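Local coordinates for cupin 2, conserved barrel domain protein (Shewanella frigidimarina, PDB 2PFW), which is of unknown function but has the small beta-barrel fold of the cupins, whose members often bind a metal or small ligand inside the barrel, at residues L34-I39 / I101-P106; G44-V49 / G91-T96. All blocks are in the same frame, centred on the assembly; numbering follows the deposited sequence.

The two contacts belong to different walls of one cupin barrel. Contact 1 pairs central strands of the larger antiparallel sheet, and contact 2 pairs an outer strand with its neighbour in the smaller one; their centres lie about 17 Å apart and their nearest atoms about 7 Å apart, without touching. The strands are joined in sequence: strand 34-41 of contact 1 leads into 45-50 of contact 2, and strand 90-94 of contact 2 leads back into 98-105 of contact 1. A 1,2-ethanediol, probably from the crystallisation liquor, meets the carboxylate of Asp102 in contact 1, and the Ala92 side chain of contact 2 is about 5 Å from a bound 1,2-ethanediol, consistent with an internal pocket.

Contact 1: residues L34-I39 / I101-P106; sequences LMAVKI and IDTFSP. With EDO (1,2-ethanediol), chain C.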
ATOM      1  N   LEU A  34      -7.554   8.921   1.369  1.00 23.35           N
ATOM      2  CA  LEU A  34      -6.560   7.856   1.217  1.00 21.60           C
ATOM      3  C   LEU A  34      -7.205   6.503   1.460  1.00 19.16           C
ATOM      4  O   LEU A  34      -8.059   6.377   2.338  1.00 21.14           O
ATOM      5  CB  LEU A  34      -5.377   8.045   2.167  1.00 24.51           C
ATOM      6  CG  LEU A  34      -4.264   6.999   2.074  1.00 24.46           C
ATOM      7  CD1 LEU A  34      -3.555   7.074   0.728  1.00 21.27           C
ATOM      8  CD2 LEU A  34      -3.252   7.170   3.199  1.00 18.71           C
HETATM    9  N   MSE A  35      -6.827   5.486   0.687  1.00 22.19           N
HETATM   10  CA  MSE A  35      -7.504   4.191   0.806  1.00 17.80           C
HETATM   11  C   MSE A  35      -6.661   3.046   0.252  1.00 22.80           C
HETATM   12  O   MSE A  35      -6.154   3.183  -0.814  1.00 23.45           O
HETATM   13  CB  MSE A  35      -8.874   4.221   0.124  1.00 22.51           C
HETATM   14  CG  MSE A  35      -9.507   2.852  -0.122  1.00 22.74           C
HETATM   15 SE   MSE A  35     -11.301   2.874  -0.897  1.00 32.32          SE
HETATM   16  CE  MSE A  35     -12.248   2.803   0.706  1.00 28.21           C
ATOM     17  N   ALA A  36      -6.555   1.967   1.021  1.00 21.81           N
ATOM     18  CA  ALA A  36      -5.752   0.816   0.625  1.00 18.51           C
ATOM     19  C   ALA A  36      -6.575  -0.462   0.754  1.00 22.31           C
ATOM     20  O   ALA A  36      -7.193  -0.715   1.792  1.00 20.38           O
ATOM     21  CB  ALA A  36      -4.492   0.729   1.462  1.00 26.36           C
ATOM     22  N   VAL A  37      -6.593  -1.268  -0.306  1.00 19.94           N
ATOM     23  CA  VAL A  37      -7.299  -2.546  -0.249  1.00 19.34           C
ATOM     24  C   VAL A  37      -6.347  -3.677  -0.666  1.00 18.52           C
ATOM     25  O   VAL A  37      -5.292  -3.402  -1.236  1.00 18.62           O
ATOM     26  CB  VAL A  37      -8.551  -2.596  -1.137  1.00 23.57           C
ATOM     27  CG1 VAL A  37      -9.505  -1.470  -0.774  1.00 26.38           C
ATOM     28  CG2 VAL A  37      -8.163  -2.539  -2.609  1.00 19.32           C
ATOM     29  N   LYS A  38      -6.763  -4.889  -0.344  1.00 19.98           N
ATOM     30  CA  LYS A  38      -6.110  -6.130  -0.719  1.00 21.29           C
ATOM     31  C   LYS A  38      -6.994  -6.891  -1.709  1.00 12.38           C
ATOM     32  O   LYS A  38      -8.144  -7.186  -1.394  1.00 15.39           O
ATOM     33  CB  LYS A  38      -5.827  -7.004   0.502  1.00 22.14           C
ATOM     34  CG  LYS A  38      -4.750  -8.049   0.280  1.00 19.65           C
ATOM     35  CD  LYS A  38      -4.580  -8.946   1.495  1.00 25.29           C
ATOM     36  CE  LYS A  38      -3.141  -9.429   1.586  1.00 25.28           C
ATOM     37  NZ  LYS A  38      -2.982 -10.483   2.628  1.00 24.65           N
ATOM     38  N   ILE A  39      -6.440  -7.177  -2.876  1.00 20.54           N
ATOM     39  CA  ILE A  39      -7.146  -7.861  -3.949  1.00 20.48           C
ATOM     40  C   ILE A  39      -6.511  -9.216  -4.264  1.00 18.80           C
ATOM     41  O   ILE A  39      -5.340  -9.267  -4.636  1.00 20.06           O
ATOM     42  CB  ILE A  39      -7.146  -7.038  -5.253  1.00 23.86           C
ATOM     43  CG1 ILE A  39      -7.459  -5.549  -5.073  1.00 21.69           C
ATOM     44  CG2 ILE A  39      -8.084  -7.683  -6.265  1.00 22.20           C
ATOM     45  CD1 ILE A  39      -8.903  -5.268  -4.740  1.00 22.34           C
ATOM     46  N   ILE A 101      -1.725  -5.057  -3.517  1.00 20.71           N
ATOM     47  CA  ILE A 101      -2.203  -3.960  -2.673  1.00 22.50           C
ATOM     48  C   ILE A 101      -2.466  -2.733  -3.541  1.00 14.94           C
ATOM     49  O   ILE A 101      -1.531  -2.158  -4.086  1.00 18.69           O
ATOM     50  CB  ILE A 101      -1.200  -3.638  -1.546  1.00 22.32           C
ATOM     51  CG1 ILE A 101      -0.683  -4.858  -0.788  1.00 20.41           C
ATOM     52  CG2 ILE A 101      -1.805  -2.585  -0.625  1.00 19.96           C
ATOM     53  CD1 ILE A 101      -1.176  -5.153   0.601  1.00 25.61           C
ATOM     54  N   ASP A 102      -3.730  -2.372  -3.688  1.00 19.02           N
ATOM     55  CA  ASP A 102      -4.113  -1.184  -4.447  1.00 20.03           C
ATOM     56  C   ASP A 102      -4.379  -0.032  -3.471  1.00 14.37           C
ATOM     57  O   ASP A 102      -5.229  -0.204  -2.600  1.00 13.81           O
ATOM     58  CB  ASP A 102      -5.354  -1.427  -5.293  1.00 20.59           C
ATOM     59  CG  ASP A 102      -5.163  -2.257  -6.542  1.00 21.61           C
ATOM     60  OD1 ASP A 102      -4.037  -2.373  -7.062  1.00 20.73           O
ATOM     61  OD2 ASP A 102      -6.165  -2.816  -7.036  1.00 23.85           O
ATOM     62  N   THR A 103      -3.671   1.072  -3.646  1.00 18.74           N
ATOM     63  CA  THR A 103      -3.939   2.287  -2.886  1.00 19.77           C
ATOM     64  C   THR A 103      -4.293   3.452  -3.804  1.00 19.10           C
ATOM     65  O   THR A 103      -3.684   3.605  -4.863  1.00 21.59           O
ATOM     66  CB  THR A 103      -2.726   2.673  -2.022  1.00 14.22           C
ATOM     67  OG1 THR A 103      -1.781   3.419  -2.785  1.00 27.24           O
ATOM     68  CG2 THR A 103      -2.010   1.402  -1.568  1.00 21.74           C
ATOM     69  N   PHE A 104      -5.262   4.248  -3.379  1.00 20.57           N
ATOM     70  CA  PHE A 104      -5.826   5.340  -4.155  1.00 23.69           C
ATOM     71  C   PHE A 104      -5.852   6.656  -3.381  1.00 22.55           C
ATOM     72  O   PHE A 104      -6.223   6.645  -2.204  1.00 19.06           O
ATOM     73  CB  PHE A 104      -7.265   5.001  -4.561  1.00 22.16           C
ATOM     74  CG  PHE A 104      -7.362   3.675  -5.298  1.00 24.27           C
ATOM     75  CD1 PHE A 104      -7.089   3.619  -6.655  1.00 25.34           C
ATOM     76  CD2 PHE A 104      -7.712   2.523  -4.617  1.00 20.81           C
ATOM     77  CE1 PHE A 104      -7.163   2.417  -7.336  1.00 26.06           C
ATOM     78  CE2 PHE A 104      -7.795   1.326  -5.298  1.00 26.53           C
ATOM     79  CZ  PHE A 104      -7.520   1.274  -6.653  1.00 24.11           C
ATOM     80  N   SER A 105      -5.496   7.775  -4.007  1.00 19.35           N
ATOM     81  CA  SER A 105      -5.830   9.068  -3.417  1.00 24.37           C
ATOM     82  C   SER A 105      -6.944   9.771  -4.218  1.00 26.24           C
ATOM     83  O   SER A 105      -6.562   9.889  -5.433  1.00 19.69           O
ATOM     84  CB  SER A 105      -4.661  10.039  -3.296  1.00 23.84           C
ATOM     85  OG  SER A 105      -5.111  11.154  -2.524  1.00 27.08           O
ATOM     86  N   PRO A 106      -8.141  10.322  -4.051  1.00 21.18           N
ATOM     87  CA  PRO A 106      -9.310  10.378  -3.145  1.00 24.85           C
ATOM     88  C   PRO A 106      -9.591   8.931  -2.736  1.00 28.83           C
ATOM     89  O   PRO A 106      -9.036   8.029  -3.374  1.00 33.02           O
ATOM     90  CB  PRO A 106     -10.461  10.958  -3.941  1.00 29.09           C
ATOM     91  CG  PRO A 106      -9.959  11.014  -5.342  1.00 25.66           C
ATOM     92  CD  PRO A 106      -8.489  11.253  -5.201  1.00 24.15           C
TER
HETATM   93  C1  EDO C 116      -5.801  -2.784  -9.810  1.00 29.06           C
HETATM   94  O1  EDO C 116      -4.419  -2.452  -9.963  1.00 30.03           O
HETATM   95  C2  EDO C 116      -5.938  -4.292  -9.650  1.00 29.58           C
HETATM   96  O2  EDO C 116      -7.117  -4.589  -8.895  1.00 34.82           O
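Val37 and Asp102 form an antiparallel hydrogen-bonded pair, gripping each other through their backbones while their side chains pack obliquely on the same face of the sheet. Val37 N gives a nearly straight bond to Asp102 O (2.9 Å, 170°), and Asp102 N returns a more bent one to Val37 O at 3.1 Å. On the face they share, Val37 CG1 is anti to the carbonyl carbon (chi1 -56°), which leaves CG2 on the side of Asp102, 4.0 Å from Asp102 CB. Ile39 crosses the aspartate at about a right angle, its CG1 3.6 Å from Asp102 OD2. The carboxylate then reaches a 1,2-ethanediol, with OD1 accepting from the O1 hydroxyl and OD2 from O2, although crowding in the model leaves the exact place of both oxygens less sure. Loss of the carboxylate, as with an alanine in its place, would probably uncover the flank of Ile39 and take these acceptors from the diol. Two residues along, Phe104 N bonds to Met35 O at 2.9 Å, whereas the return bond from Met35 N is weak. On the reverse face the methyl groups of Ala36 CB and Thr103 CG2 meet at 4.0 Å, and Thr103 OG1 is satisfied by Val57 O. That face packs against the second subunit, where Leu34 of the other chain touches Thr103. Within the larger cupin sheet, strand 34-41 is flanked on its far side by strand 23-31, where Met27 and Phe30 touch Met35, and strand 98-105 is flanked by strand 55-61, whose Gln56 touches both Asp102 and Phe104.

Contact 2: residues G44-V49 / G91-T96; sequences GAEGYV and GAVCPT
Glu46, which packs against Val93 across the strand pair, also brings its carboxylate group over one face of the Tyr48 ring, displaced toward the rim, with Glu46 CD 3.3 Å above the ring plane. The detail is doubtful, because OE1 is modelled too close to the ring and the first torsion of the glutamate (chi1 126°) lies far from any staggered position. The strands belong to the smaller antiparallel sheet of the cupin beta-barrel. Segment 44-49 also fits the opening of the first conserved cupin motif, a glycine with five residues before the histidines that bind metal in many relatives.

Contact between side chains rests mainly on Glu46 CB, which lies 3.8 Å from Val93 CG2, the methyl that the valine's chi1 of 150° turns to the glutamate. The two residues form a non-hydrogen-bonded antiparallel pair. Ala92 O lies against the same glutamate, with Glu46 CA directed at it as a C-H donor at 3.4 Å and Glu46 CB 3.6 Å away. It also takes a weak bond from Gly47 N, so the pairing is loose in this region.

Ala45, Ala92 and Cys94 direct their side chains to the other face, where Cys94 packs on Phe65 and a 1,2-ethanediol lies near Ala92. Beyond strand 90-94 comes strand 65-69, joined by backbone hydrogen bonds between Gly91 and Asn68 and between Val93 and His66, while strand 45-50 is outermost in this sheet of the chain. Toward the other end of the pair, Cys94 N bonds to Ala45 O at 3.1 Å, with the donor nearly in line with the carbonyl (C=O...N 170°).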
ATOM      1  N   GLY A  44      -5.785 -16.006 -14.019  1.00 28.68           N
ATOM      2  CA  GLY A  44      -6.289 -15.328 -15.191  1.00 29.66           C
ATOM      3  C   GLY A  44      -7.334 -14.277 -14.892  1.00 31.54           C
ATOM      4  O   GLY A  44      -8.009 -13.785 -15.800  1.00 27.39           O
ATOM      5  N   ALA A  45      -7.524 -13.894 -13.627  1.00 30.16           N
ATOM      6  CA  ALA A  45      -8.530 -12.855 -13.363  1.00 32.78           C
ATOM      7  C   ALA A  45      -7.978 -11.502 -13.801  1.00 29.42           C
ATOM      8  O   ALA A  45      -6.776 -11.335 -13.992  1.00 22.28           O
ATOM      9  CB  ALA A  45      -8.967 -12.847 -11.912  1.00 26.01           C
ATOM     10  N   GLU A  46      -8.856 -10.522 -13.973  1.00 33.23           N
ATOM     11  CA  GLU A  46      -8.452  -9.230 -14.523  1.00 34.66           C
ATOM     12  C   GLU A  46      -9.329  -8.117 -13.954  1.00 32.42           C
ATOM     13  O   GLU A  46     -10.454  -8.383 -13.523  1.00 31.92           O
ATOM     14  CB  GLU A  46      -8.521  -9.267 -16.050  1.00 33.96           C
ATOM     15  CG  GLU A  46      -9.350  -8.194 -16.723  1.00 39.58           C
ATOM     16  CD  GLU A  46      -9.403  -8.332 -18.232  1.00 42.57           C
ATOM     17  OE1 GLU A  46      -9.997  -9.317 -18.716  1.00 48.58           O
ATOM     18  OE2 GLU A  46      -8.859  -7.461 -18.941  1.00 46.25           O
ATOM     19  N   GLY A  47      -8.859  -6.878 -13.938  1.00 36.01           N
ATOM     20  CA  GLY A  47      -9.691  -5.677 -14.013  1.00 37.15           C
ATOM     21  C   GLY A  47      -9.702  -5.172 -15.453  1.00 37.88           C
ATOM     22  O   GLY A  47      -8.742  -4.525 -15.884  1.00 39.61           O
ATOM     23  N   TYR A  48     -10.767  -5.498 -16.172  1.00 40.57           N
ATOM     24  CA  TYR A  48     -10.989  -5.064 -17.544  1.00 40.60           C
ATOM     25  C   TYR A  48     -10.611  -3.613 -17.778  1.00 39.47           C
ATOM     26  O   TYR A  48     -10.787  -2.772 -16.889  1.00 43.15           O
ATOM     27  CB  TYR A  48     -12.475  -5.271 -17.884  1.00 43.02           C
ATOM     28  CG  TYR A  48     -12.786  -6.747 -17.971  1.00 45.81           C
ATOM     29  CD1 TYR A  48     -12.458  -7.464 -19.121  1.00 47.03           C
ATOM     30  CD2 TYR A  48     -13.403  -7.435 -16.933  1.00 45.93           C
ATOM     31  CE1 TYR A  48     -12.730  -8.813 -19.233  1.00 47.45           C
ATOM     32  CE2 TYR A  48     -13.677  -8.787 -17.034  1.00 47.95           C
ATOM     33  CZ  TYR A  48     -13.339  -9.468 -18.184  1.00 49.47           C
ATOM     34  OH  TYR A  48     -13.610 -10.813 -18.295  1.00 54.59           O
ATOM     35  N   VAL A  49     -10.085  -3.276 -18.949  1.00 36.99           N
ATOM     36  CA  VAL A  49      -9.279  -2.072 -19.151  1.00 36.35           C
ATOM     37  C   VAL A  49     -10.088  -0.824 -18.770  1.00 32.88           C
ATOM     38  O   VAL A  49     -11.269  -0.772 -19.127  1.00 28.02           O
ATOM     39  CB  VAL A  49      -8.748  -1.969 -20.587  1.00 38.52           C
ATOM     40  CG1 VAL A  49      -7.866  -0.741 -20.769  1.00 32.97           C
ATOM     41  CG2 VAL A  49      -7.958  -3.223 -20.958  1.00 38.86           C
ATOM     42  N   GLY A  91      -4.355  -1.479 -17.408  1.00 20.97           N
ATOM     43  CA  GLY A  91      -4.959  -2.791 -17.202  1.00 22.93           C
ATOM     44  C   GLY A  91      -4.044  -3.734 -16.429  1.00  8.78           C
ATOM     45  O   GLY A  91      -2.836  -3.508 -16.423  1.00 14.96           O
ATOM     46  N   ALA A  92      -4.630  -4.756 -15.816  1.00 20.75           N
ATOM     47  CA  ALA A  92      -3.856  -5.774 -15.110  1.00 23.65           C
ATOM     48  C   ALA A  92      -4.492  -7.155 -15.236  1.00 13.30           C
ATOM     49  O   ALA A  92      -5.682  -7.334 -15.008  1.00 16.70           O
ATOM     50  CB  ALA A  92      -3.705  -5.369 -13.651  1.00 24.14           C
ATOM     51  N   VAL A  93      -3.674  -8.129 -15.606  1.00 23.39           N
ATOM     52  CA  VAL A  93      -4.032  -9.532 -15.730  1.00 22.42           C
ATOM     53  C   VAL A  93      -3.105 -10.421 -14.907  1.00 11.81           C
ATOM     54  O   VAL A  93      -1.902 -10.197 -14.902  1.00 16.17           O
ATOM     55  CB  VAL A  93      -3.949  -9.997 -17.204  1.00 22.84           C
ATOM     56  CG1 VAL A  93      -3.585 -11.467 -17.294  1.00 29.49           C
ATOM     57  CG2 VAL A  93      -5.268  -9.718 -17.903  1.00 33.85           C
ATOM     58  N   CYS A  94      -3.649 -11.428 -14.244  1.00 20.63           N
ATOM     59  CA  CYS A  94      -2.836 -12.342 -13.450  1.00 25.23           C
ATOM     60  C   CYS A  94      -3.050 -13.802 -13.828  1.00 23.34           C
ATOM     61  O   CYS A  94      -3.952 -14.461 -13.321  1.00 20.77           O
ATOM     62  CB  CYS A  94      -3.159 -12.170 -11.957  1.00 24.53           C
ATOM     63  SG  CYS A  94      -1.933 -12.933 -10.872  1.00 29.42           S
ATOM     64  N   PRO A  95      -2.226 -14.328 -14.725  1.00 25.43           N
ATOM     65  CA  PRO A  95      -2.430 -15.690 -15.227  1.00 27.51           C
ATOM     66  C   PRO A  95      -2.235 -16.758 -14.149  1.00 26.77           C
ATOM     67  O   PRO A  95      -2.939 -17.765 -14.103  1.00 27.92           O
ATOM     68  CB  PRO A  95      -1.336 -15.849 -16.283  1.00 24.79           C
ATOM     69  CG  PRO A  95      -0.864 -14.471 -16.588  1.00 27.25           C
ATOM     70  CD  PRO A  95      -1.051 -13.680 -15.323  1.00 24.07           C
ATOM     71  N   THR A  96      -1.265 -16.541 -13.268  1.00 29.71           N
ATOM     72  CA  THR A  96      -0.908 -17.509 -12.246  1.00 27.54           C
ATOM     73  C   THR A  96      -1.796 -17.408 -11.013  1.00 28.24           C
ATOM     74  O   THR A  96      -1.827 -18.330 -10.195  1.00 27.18           O
ATOM     75  CB  THR A  96       0.552 -17.305 -11.801  1.00 27.18           C
ATOM     76  OG1 THR A  96       0.665 -16.027 -11.156  1.00 35.82           O
ATOM     77  CG2 THR A  96       1.481 -17.279 -12.999  1.00 27.05           C
TER